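Local coordinates for protein CdnC (Chryseobacterium gregarium DSM 19109, PDB 7MGV) that probably uses ATP to install single and bicyclic omega-ester macrocycles in a ribosomally made precursor peptide, as an ATP-grasp ligase of graspetide biosynthesis, at residues K234-T239 and D308-I313; D244-E249 and N326-N331. All coordinates share one frame; numbering follows the deposited sequence.

Interaction 1 of 2, residues K234-T239 and D308-I313; sequences KELRIT and DEYYFI. With ADP (adenosine-5'-diphosphate), chain F.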
ATOM      1  N   LYS A 234      17.936 -27.190  10.139  1.00 55.69           N
ATOM      2  CA  LYS A 234      17.347 -27.219   8.808  1.00 42.05           C
ATOM      3  C   LYS A 234      16.900 -25.816   8.424  1.00 47.35           C
ATOM      4  O   LYS A 234      16.568 -24.996   9.283  1.00 40.54           O
ATOM      5  CB  LYS A 234      16.144 -28.170   8.720  1.00 46.71           C
ATOM      6  CG  LYS A 234      16.461 -29.642   8.915  1.00 63.32           C
ATOM      7  CD  LYS A 234      15.333 -30.503   8.358  1.00 66.90           C
ATOM      8  CE  LYS A 234      15.410 -31.934   8.861  1.00 58.57           C
ATOM      9  NZ  LYS A 234      14.889 -32.054  10.249  1.00 59.41           N
ATOM     10  N   GLU A 235      16.880 -25.553   7.122  1.00 51.45           N
ATOM     11  CA  GLU A 235      16.268 -24.350   6.577  1.00 46.13           C
ATOM     12  C   GLU A 235      15.125 -24.760   5.661  1.00 46.76           C
ATOM     13  O   GLU A 235      15.272 -25.689   4.862  1.00 47.74           O
ATOM     14  CB  GLU A 235      17.287 -23.497   5.815  1.00 47.87           C
ATOM     15  CG  GLU A 235      16.759 -22.132   5.402  1.00 61.91           C
ATOM     16  CD  GLU A 235      17.863 -21.173   5.007  1.00 70.97           C
ATOM     17  OE1 GLU A 235      19.019 -21.625   4.865  1.00 67.07           O
ATOM     18  OE2 GLU A 235      17.578 -19.968   4.841  1.00 76.21           O
ATOM     19  N   LEU A 236      13.988 -24.071   5.773  1.00 44.43           N
ATOM     20  CA  LEU A 236      12.764 -24.479   5.096  1.00 42.24           C
ATOM     21  C   LEU A 236      12.204 -23.341   4.258  1.00 47.10           C
ATOM     22  O   LEU A 236      12.100 -22.205   4.735  1.00 44.92           O
ATOM     23  CB  LEU A 236      11.698 -24.931   6.100  1.00 34.82           C
ATOM     24  CG  LEU A 236      11.995 -26.117   7.017  1.00 44.42           C
ATOM     25  CD1 LEU A 236      10.867 -26.295   8.017  1.00 36.18           C
ATOM     26  CD2 LEU A 236      12.188 -27.379   6.207  1.00 43.05           C
ATOM     27  N   ARG A 237      11.825 -23.663   3.022  1.00 42.35           N
ATOM     28  CA  ARG A 237      11.021 -22.797   2.171  1.00 33.91           C
ATOM     29  C   ARG A 237       9.708 -23.506   1.880  1.00 46.09           C
ATOM     30  O   ARG A 237       9.708 -24.635   1.377  1.00 40.58           O
ATOM     31  CB  ARG A 237      11.735 -22.469   0.856  1.00 43.01           C
ATOM     32  CG  ARG A 237      13.120 -21.876   1.013  1.00 56.37           C
ATOM     33  CD  ARG A 237      13.081 -20.360   1.023  1.00 62.37           C
ATOM     34  NE  ARG A 237      14.126 -19.794   1.872  1.00 67.10           N
ATOM     35  CZ  ARG A 237      15.149 -19.075   1.422  1.00 80.98           C
ATOM     36  NH1 ARG A 237      15.271 -18.827   0.125  1.00 74.98           N
ATOM     37  NH2 ARG A 237      16.053 -18.602   2.270  1.00 79.32           N
ATOM     38  N   ILE A 238       8.592 -22.852   2.183  1.00 40.01           N
ATOM     39  CA  ILE A 238       7.271 -23.443   2.005  1.00 36.22           C
ATOM     40  C   ILE A 238       6.489 -22.569   1.037  1.00 41.71           C
ATOM     41  O   ILE A 238       6.167 -21.416   1.350  1.00 47.72           O
ATOM     42  CB  ILE A 238       6.526 -23.599   3.336  1.00 42.00           C
ATOM     43  CG1 ILE A 238       7.369 -24.408   4.324  1.00 35.86           C
ATOM     44  CG2 ILE A 238       5.184 -24.267   3.113  1.00 37.93           C
ATOM     45  CD1 ILE A 238       6.913 -24.290   5.760  1.00 34.27           C
ATOM     46  N   THR A 239       6.190 -23.109  -0.139  1.00 38.14           N
ATOM     47  CA  THR A 239       5.343 -22.445  -1.121  1.00 40.36           C
ATOM     48  C   THR A 239       3.920 -22.962  -0.962  1.00 39.76           C
ATOM     49  O   THR A 239       3.683 -24.173  -1.026  1.00 49.60           O
ATOM     50  CB  THR A 239       5.850 -22.684  -2.543  1.00 35.14           C
ATOM     51  OG1 THR A 239       7.273 -22.517  -2.582  1.00 39.26           O
ATOM     52  CG2 THR A 239       5.204 -21.704  -3.510  1.00 36.29           C
ATOM     53  N   ASP A 308      15.035 -29.146  17.249  1.00 58.64           N
ATOM     54  CA  ASP A 308      13.946 -29.596  16.379  1.00 60.68           C
ATOM     55  C   ASP A 308      12.658 -28.807  16.601  1.00 55.00           C
ATOM     56  O   ASP A 308      11.558 -29.339  16.436  1.00 57.58           O
ATOM     57  CB  ASP A 308      13.687 -31.096  16.543  1.00 63.11           C
ATOM     58  CG  ASP A 308      14.613 -31.943  15.688  1.00 67.73           C
ATOM     59  OD1 ASP A 308      14.594 -31.787  14.448  1.00 56.95           O
ATOM     60  OD2 ASP A 308      15.363 -32.764  16.256  1.00 77.70           O
ATOM     61  N   GLU A 309      12.772 -27.535  16.971  1.00 46.24           N
ATOM     62  CA  GLU A 309      11.619 -26.648  17.024  1.00 51.60           C
ATOM     63  C   GLU A 309      11.606 -25.762  15.786  1.00 52.53           C
ATOM     64  O   GLU A 309      12.659 -25.355  15.286  1.00 43.71           O
ATOM     65  CB  GLU A 309      11.619 -25.791  18.293  1.00 48.93           C
ATOM     66  CG  GLU A 309      12.991 -25.464  18.846  1.00 63.55           C
ATOM     67  CD  GLU A 309      12.923 -24.850  20.231  1.00 74.57           C
ATOM     68  OE1 GLU A 309      13.992 -24.572  20.814  1.00 80.31           O
ATOM     69  OE2 GLU A 309      11.798 -24.648  20.737  1.00 69.88           O
ATOM     70  N   TYR A 310      10.407 -25.472  15.293  1.00 47.06           N
ATOM     71  CA  TYR A 310      10.219 -24.770  14.031  1.00 43.23           C
ATOM     72  C   TYR A 310      10.007 -23.286  14.305  1.00 42.58           C
ATOM     73  O   TYR A 310       9.116 -22.914  15.076  1.00 44.19           O
ATOM     74  CB  TYR A 310       9.035 -25.357  13.263  1.00 50.41           C
ATOM     75  CG  TYR A 310       9.311 -26.724  12.672  1.00 43.19           C
ATOM     76  CD1 TYR A 310       9.501 -27.833  13.488  1.00 51.15           C
ATOM     77  CD2 TYR A 310       9.383 -26.905  11.297  1.00 47.85           C
ATOM     78  CE1 TYR A 310       9.757 -29.081  12.951  1.00 52.57           C
ATOM     79  CE2 TYR A 310       9.635 -28.150  10.752  1.00 50.33           C
ATOM     80  CZ  TYR A 310       9.823 -29.234  11.583  1.00 46.15           C
ATOM     81  OH  TYR A 310      10.076 -30.472  11.042  1.00 46.98           O
ATOM     82  N   TYR A 311      10.823 -22.444  13.671  1.00 41.33           N
ATOM     83  CA  TYR A 311      10.769 -21.000  13.842  1.00 36.20           C
ATOM     84  C   TYR A 311      10.313 -20.364  12.536  1.00 40.56           C
ATOM     85  O   TYR A 311      10.953 -20.552  11.493  1.00 40.33           O
ATOM     86  CB  TYR A 311      12.134 -20.443  14.248  1.00 37.14           C
ATOM     87  CG  TYR A 311      12.495 -20.652  15.701  1.00 40.82           C
ATOM     88  CD1 TYR A 311      12.988 -21.871  16.146  1.00 41.84           C
ATOM     89  CD2 TYR A 311      12.355 -19.625  16.624  1.00 43.57           C
ATOM     90  CE1 TYR A 311      13.325 -22.065  17.472  1.00 45.19           C
ATOM     91  CE2 TYR A 311      12.689 -19.808  17.953  1.00 44.77           C
ATOM     92  CZ  TYR A 311      13.173 -21.030  18.371  1.00 47.79           C
ATOM     93  OH  TYR A 311      13.507 -21.218  19.691  1.00 48.61           O
ATOM     94  N   PHE A 312       9.206 -19.630  12.603  1.00 38.61           N
ATOM     95  CA  PHE A 312       8.767 -18.795  11.494  1.00 35.97           C
ATOM     96  C   PHE A 312       9.684 -17.586  11.377  1.00 35.55           C
ATOM     97  O   PHE A 312      10.062 -16.978  12.383  1.00 39.33           O
ATOM     98  CB  PHE A 312       7.317 -18.360  11.732  1.00 35.85           C
ATOM     99  CG  PHE A 312       6.774 -17.410  10.702  1.00 35.16           C
ATOM    100  CD1 PHE A 312       6.906 -16.038  10.861  1.00 34.67           C
ATOM    101  CD2 PHE A 312       6.100 -17.887   9.591  1.00 31.05           C
ATOM    102  CE1 PHE A 312       6.396 -15.164   9.919  1.00 27.73           C
ATOM    103  CE2 PHE A 312       5.587 -17.017   8.646  1.00 33.84           C
ATOM    104  CZ  PHE A 312       5.734 -15.654   8.812  1.00 28.75           C
ATOM    105  N   ILE A 313      10.054 -17.231  10.147  1.00 36.59           N
ATOM    106  CA  ILE A 313      10.931 -16.098   9.889  1.00 32.07           C
ATOM    107  C   ILE A 313      10.187 -14.971   9.182  1.00 35.81           C
ATOM    108  O   ILE A 313      10.181 -13.832   9.651  1.00 31.28           O
ATOM    109  CB  ILE A 313      12.174 -16.537   9.081  1.00 30.85           C
ATOM    110  CG1 ILE A 313      12.904 -17.668   9.810  1.00 30.44           C
ATOM    111  CG2 ILE A 313      13.106 -15.358   8.849  1.00 22.41           C
ATOM    112  CD1 ILE A 313      13.295 -17.326  11.235  1.00 23.56           C
TER
HETATM  113  PB  ADP F 401      19.435 -14.063   1.023  1.00131.70           P
HETATM  114  O1B ADP F 401      18.098 -14.137   1.722  1.00106.18           O
HETATM  115  O2B ADP F 401      19.463 -13.124  -0.158  1.00128.67           O
HETATM  116  O3B ADP F 401      20.089 -15.405   0.791  1.00105.59           O
HETATM  117  PA  ADP F 401      19.733 -12.475   3.287  1.00 93.74           P
HETATM  118  O1A ADP F 401      18.565 -11.682   2.748  1.00 89.18           O
HETATM  119  O2A ADP F 401      20.835 -11.799   4.067  1.00 51.67           O
HETATM  120  O3A ADP F 401      20.386 -13.361   2.114  1.00108.34           O
HETATM  121  O5' ADP F 401      19.139 -13.667   4.183  1.00 77.83           O
HETATM  122  C5' ADP F 401      18.996 -13.535   5.588  1.00 68.87           C
HETATM  123  C4' ADP F 401      19.500 -14.831   6.205  1.00 65.65           C
HETATM  124  O4' ADP F 401      19.574 -14.695   7.623  1.00 56.66           O
HETATM  125  C3' ADP F 401      18.584 -16.004   5.893  1.00 65.97           C
HETATM  126  O3' ADP F 401      19.293 -16.977   5.121  1.00 73.37           O
HETATM  127  C2' ADP F 401      18.206 -16.595   7.233  1.00 53.87           C
HETATM  128  O2' ADP F 401      18.475 -17.998   7.248  1.00 61.14           O
HETATM  129  C1' ADP F 401      19.076 -15.873   8.249  1.00 52.56           C
HETATM  130  N9  ADP F 401      18.269 -15.494   9.429  1.00 54.58           N
HETATM  131  C8  ADP F 401      17.205 -14.668   9.429  1.00 47.70           C
HETATM  132  N7  ADP F 401      16.692 -14.536  10.678  1.00 49.84           N
HETATM  133  C5  ADP F 401      17.442 -15.295  11.501  1.00 48.55           C
HETATM  134  C6  ADP F 401      17.452 -15.610  12.946  1.00 36.63           C
HETATM  135  N6  ADP F 401      16.533 -15.075  13.785  1.00 40.47           N
HETATM  136  N1  ADP F 401      18.411 -16.452  13.396  1.00 47.72           N
HETATM  137  C2  ADP F 401      19.331 -16.992  12.574  1.00 45.73           C
HETATM  138  N3  ADP F 401      19.382 -16.750  11.253  1.00 39.54           N
HETATM  139  C4  ADP F 401      18.478 -15.926  10.671  1.00 49.82           C
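Lys234 reaches toward Asp308, in the loop that leads into strand 310-316 of the antiparallel five-stranded sheet of an ATP-grasp ligase, where strands 234-241 and 310-316 are not neighbours but both flank strand 297-304. NZ of Lys234 stays 4.2 Å from Asp308 OD1, opposite charges too far apart for a salt bridge; the carboxylate is instead paired with Lys233. Glu235 is turned to the other side of the sheet, to the ADP. CG lies opposite the backbone N (chi1 -171°) and the rest of the chain is extended, which carries the carboxylate out to the ribose. There OE2 accepts a hydrogen bond from ADP O2' at 3.2 Å and a weak one from O3', one carboxylate oxygen being shared by the two hydroxyls. Leu236 is the apolar centre of the contact. Its side chain crosses that of Tyr310 at about a right angle, and Leu236 CD1 comes obliquely to the ring, 3.5 Å from Tyr310 CE2 and 3.7 Å from CD2; Met302 and Val304 of the intervening strand also touch the tyrosine. Arg237 returns to the nucleotide side, where Asp301 pairs with its NE and so probably helps place the guanidinium group, which in turn probably steadies the ribose-binding carboxylate. Arg237 NH2 makes a weak, bent bond to Glu235 OE2 within a salt bridge, 3.3 Å long with 129° at the hydrogen.

Interaction 2 of 2, residues D244-E249 and N326-N331; sequences DVYAFE and NLTEEN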
ATOM      1  N   ASP A 244      -2.491 -26.120  -1.391  1.00 43.72           N
ATOM      2  CA  ASP A 244      -1.385 -26.983  -1.787  1.00 46.17           C
ATOM      3  C   ASP A 244      -0.104 -26.474  -1.137  1.00 46.93           C
ATOM      4  O   ASP A 244       0.289 -25.320  -1.346  1.00 50.03           O
ATOM      5  CB  ASP A 244      -1.240 -27.022  -3.308  1.00 50.34           C
ATOM      6  CG  ASP A 244      -2.454 -27.620  -3.993  1.00 56.17           C
ATOM      7  OD1 ASP A 244      -3.399 -28.025  -3.285  1.00 52.44           O
ATOM      8  OD2 ASP A 244      -2.463 -27.683  -5.241  1.00 62.45           O
ATOM      9  N   VAL A 245       0.542 -27.334  -0.355  1.00 48.21           N
ATOM     10  CA  VAL A 245       1.726 -26.981   0.419  1.00 48.05           C
ATOM     11  C   VAL A 245       2.913 -27.745  -0.150  1.00 47.82           C
ATOM     12  O   VAL A 245       2.887 -28.981  -0.224  1.00 50.88           O
ATOM     13  CB  VAL A 245       1.536 -27.296   1.910  1.00 45.77           C
ATOM     14  CG1 VAL A 245       2.798 -26.967   2.688  1.00 46.00           C
ATOM     15  CG2 VAL A 245       0.338 -26.538   2.468  1.00 42.75           C
ATOM     16  N   TYR A 246       3.957 -27.017  -0.542  1.00 44.63           N
ATOM     17  CA  TYR A 246       5.194 -27.604  -1.047  1.00 45.01           C
ATOM     18  C   TYR A 246       6.327 -27.142  -0.142  1.00 44.28           C
ATOM     19  O   TYR A 246       6.663 -25.953  -0.119  1.00 51.52           O
ATOM     20  CB  TYR A 246       5.452 -27.194  -2.497  1.00 42.52           C
ATOM     21  CG  TYR A 246       4.340 -27.556  -3.456  1.00 48.39           C
ATOM     22  CD1 TYR A 246       3.247 -26.718  -3.633  1.00 47.54           C
ATOM     23  CD2 TYR A 246       4.388 -28.735  -4.191  1.00 52.45           C
ATOM     24  CE1 TYR A 246       2.230 -27.046  -4.510  1.00 52.36           C
ATOM     25  CE2 TYR A 246       3.376 -29.070  -5.071  1.00 54.76           C
ATOM     26  CZ  TYR A 246       2.300 -28.223  -5.226  1.00 57.41           C
ATOM     27  OH  TYR A 246       1.290 -28.553  -6.100  1.00 55.67           O
ATOM     28  N   ALA A 247       6.914 -28.073   0.601  1.00 39.52           N
ATOM     29  CA  ALA A 247       7.990 -27.767   1.531  1.00 43.61           C
ATOM     30  C   ALA A 247       9.318 -28.263   0.978  1.00 45.30           C
ATOM     31  O   ALA A 247       9.413 -29.384   0.472  1.00 44.82           O
ATOM     32  CB  ALA A 247       7.729 -28.398   2.900  1.00 38.07           C
ATOM     33  N   PHE A 248      10.345 -27.427   1.095  1.00 44.10           N
ATOM     34  CA  PHE A 248      11.693 -27.766   0.669  1.00 47.27           C
ATOM     35  C   PHE A 248      12.652 -27.443   1.801  1.00 47.00           C
ATOM     36  O   PHE A 248      12.463 -26.459   2.523  1.00 48.34           O
ATOM     37  CB  PHE A 248      12.092 -27.002  -0.597  1.00 47.03           C
ATOM     38  CG  PHE A 248      11.145 -27.201  -1.743  1.00 51.60           C
ATOM     39  CD1 PHE A 248      11.367 -28.202  -2.672  1.00 51.76           C
ATOM     40  CD2 PHE A 248      10.033 -26.388  -1.892  1.00 54.19           C
ATOM     41  CE1 PHE A 248      10.498 -28.391  -3.730  1.00 53.80           C
ATOM     42  CE2 PHE A 248       9.160 -26.571  -2.946  1.00 53.79           C
ATOM     43  CZ  PHE A 248       9.392 -27.574  -3.866  1.00 52.72           C
ATOM     44  N   GLU A 249      13.682 -28.270   1.948  1.00 51.27           N
ATOM     45  CA  GLU A 249      14.604 -28.147   3.062  1.00 53.50           C
ATOM     46  C   GLU A 249      16.046 -28.218   2.584  1.00 54.77           C
ATOM     47  O   GLU A 249      16.364 -28.861   1.578  1.00 60.37           O
ATOM     48  CB  GLU A 249      14.358 -29.235   4.122  1.00 52.24           C
ATOM     49  CG  GLU A 249      15.037 -30.566   3.841  1.00 58.76           C
ATOM     50  CD  GLU A 249      14.778 -31.593   4.926  1.00 67.76           C
ATOM     51  OE1 GLU A 249      13.780 -31.444   5.664  1.00 63.24           O
ATOM     52  OE2 GLU A 249      15.573 -32.550   5.043  1.00 71.17           O
ATOM     53  N   ASN A 326      11.102 -26.284 -10.312  1.00 61.74           N
ATOM     54  CA  ASN A 326      11.895 -27.166 -11.160  1.00 60.87           C
ATOM     55  C   ASN A 326      12.420 -28.384 -10.412  1.00 66.22           C
ATOM     56  O   ASN A 326      12.926 -29.311 -11.052  1.00 67.97           O
ATOM     57  CB  ASN A 326      13.063 -26.393 -11.776  1.00 61.01           C
ATOM     58  CG  ASN A 326      12.638 -25.533 -12.950  1.00 69.10           C
ATOM     59  OD1 ASN A 326      11.684 -25.857 -13.658  1.00 79.03           O
ATOM     60  ND2 ASN A 326      13.348 -24.431 -13.166  1.00 62.75           N
ATOM     61  N   LEU A 327      12.319 -28.402  -9.086  1.00 70.04           N
ATOM     62  CA  LEU A 327      12.690 -29.562  -8.289  1.00 64.52           C
ATOM     63  C   LEU A 327      11.520 -30.506  -8.053  1.00 68.35           C
ATOM     64  O   LEU A 327      11.713 -31.578  -7.470  1.00 74.42           O
ATOM     65  CB  LEU A 327      13.279 -29.117  -6.945  1.00 59.09           C
ATOM     66  CG  LEU A 327      14.212 -27.903  -6.973  1.00 67.92           C
ATOM     67  CD1 LEU A 327      14.781 -27.633  -5.589  1.00 61.85           C
ATOM     68  CD2 LEU A 327      15.334 -28.098  -7.987  1.00 72.36           C
ATOM     69  N   THR A 328      10.319 -30.132  -8.482  1.00 64.84           N
ATOM     70  CA  THR A 328       9.180 -31.033  -8.494  1.00 67.21           C
ATOM     71  C   THR A 328       9.141 -31.799  -9.815  1.00 71.46           C
ATOM     72  O   THR A 328       9.907 -31.530 -10.743  1.00 63.81           O
ATOM     73  CB  THR A 328       7.875 -30.264  -8.292  1.00 62.19           C
ATOM     74  OG1 THR A 328       7.759 -29.244  -9.291  1.00 66.15           O
ATOM     75  CG2 THR A 328       7.844 -29.622  -6.914  1.00 59.50           C
ATOM     76  N   GLU A 329       8.230 -32.765  -9.894  1.00 80.26           N
ATOM     77  CA  GLU A 329       8.060 -33.567 -11.101  1.00 88.51           C
ATOM     78  C   GLU A 329       7.083 -32.847 -12.027  1.00 76.01           C
ATOM     79  O   GLU A 329       5.894 -32.728 -11.715  1.00 69.24           O
ATOM     80  CB  GLU A 329       7.568 -34.971 -10.763  1.00 83.46           C
ATOM     81  CG  GLU A 329       7.441 -35.877 -11.979  1.00 91.94           C
ATOM     82  CD  GLU A 329       6.136 -36.647 -12.009  1.00104.75           C
ATOM     83  OE1 GLU A 329       6.173 -37.876 -12.231  1.00106.74           O
ATOM     84  OE2 GLU A 329       5.071 -36.025 -11.809  1.00107.38           O
ATOM     85  N   GLU A 330       7.595 -32.361 -13.159  1.00 78.51           N
ATOM     86  CA  GLU A 330       6.788 -31.684 -14.177  1.00 82.74           C
ATOM     87  C   GLU A 330       6.056 -30.469 -13.607  1.00 80.78           C
ATOM     88  O   GLU A 330       4.884 -30.230 -13.909  1.00 77.68           O
ATOM     89  CB  GLU A 330       5.807 -32.654 -14.840  1.00 80.54           C
ATOM     90  CG  GLU A 330       6.477 -33.837 -15.522  1.00 88.58           C
ATOM     91  CD  GLU A 330       6.526 -33.693 -17.032  1.00 97.98           C
ATOM     92  OE1 GLU A 330       7.404 -32.957 -17.531  1.00 95.66           O
ATOM     93  OE2 GLU A 330       5.690 -34.316 -17.718  1.00108.21           O
ATOM     94  N   ASN A 331       6.757 -29.699 -12.771  1.00 71.78           N
ATOM     95  CA  ASN A 331       6.327 -28.369 -12.334  1.00 66.92           C
ATOM     96  C   ASN A 331       4.962 -28.421 -11.639  1.00 63.56           C
ATOM     97  O   ASN A 331       3.957 -27.895 -12.121  1.00 59.23           O
ATOM     98  CB  ASN A 331       6.312 -27.398 -13.519  1.00 70.09           C
ATOM     99  CG  ASN A 331       7.555 -27.511 -14.376  1.00 71.23           C
ATOM    100  OD1 ASN A 331       7.560 -28.205 -15.393  1.00 72.98           O
ATOM    101  ND2 ASN A 331       8.620 -26.834 -13.966  1.00 70.21           N
TER
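Phe248 and Thr328 meet where a loop between helices 322-325 and 332-341 lies over a strand of the antiparallel sheet of this ATP-grasp ligase. The contact is apolar, with no hydrogen bond between the segments. The Thr328 methyl CG2 comes in at the edge of the Phe248 ring, near its plane, 4.0 Å from CZ, and the two side chains cross at about a right angle. Leu327 adds its CB, 4.3 Å from CE1 of the same ring and approaching obliquely. Tyr246 touches the threonine methyl more loosely, with CD2 4.5 Å from CG2. The methyl thus reaches the rings of Tyr246 and Phe248, two residues apart on one face of the strand. In Thr328 CG2 lies opposite the carbonyl carbon and OG1 sits between backbone N and carbonyl carbon (chi1 56°), a rotation that points the methyl to the rings while the hydroxyl bridges the end of the first helix and the start of the second, at Asp325 O and Arg332 N. Further out, Trp273 touches both Phe248 and Leu327, and Ile333 of helix 332-341 packs on both aromatic residues. The Tyr246 hydroxyl is hydrogen-bonded to Ser336, linking the strand to that helix. At the loop's two ends, Asn331 ND2 bonds Asp325 OD2 and makes a weak bond to Asn326 OD1, 3.2 Å long and bent to 123° at the hydrogen.

How the interactions relate
Both interactions use the same antiparallel sheet, through adjacent strands 234-241 and 244-251, which follow each other in the chain and are joined by backbone hydrogen bonds such as Phe248 N to Arg237 O (2.9 Å). Interaction 1 reaches over the strand between two strands of the sheet, with an exposed loop aspartate at its margin; interaction 2 joins the sheet to a loop between helices. Each is partly buried, with one buried residue among its four touching residues. Their chemistry differs with place: 234-239 also carries Glu235, which binds the ribose, with Arg237 beside it, whereas 244-249 offers aromatic rings to the loop, the Phe248 side chain lying about 14 Å from the nucleotide.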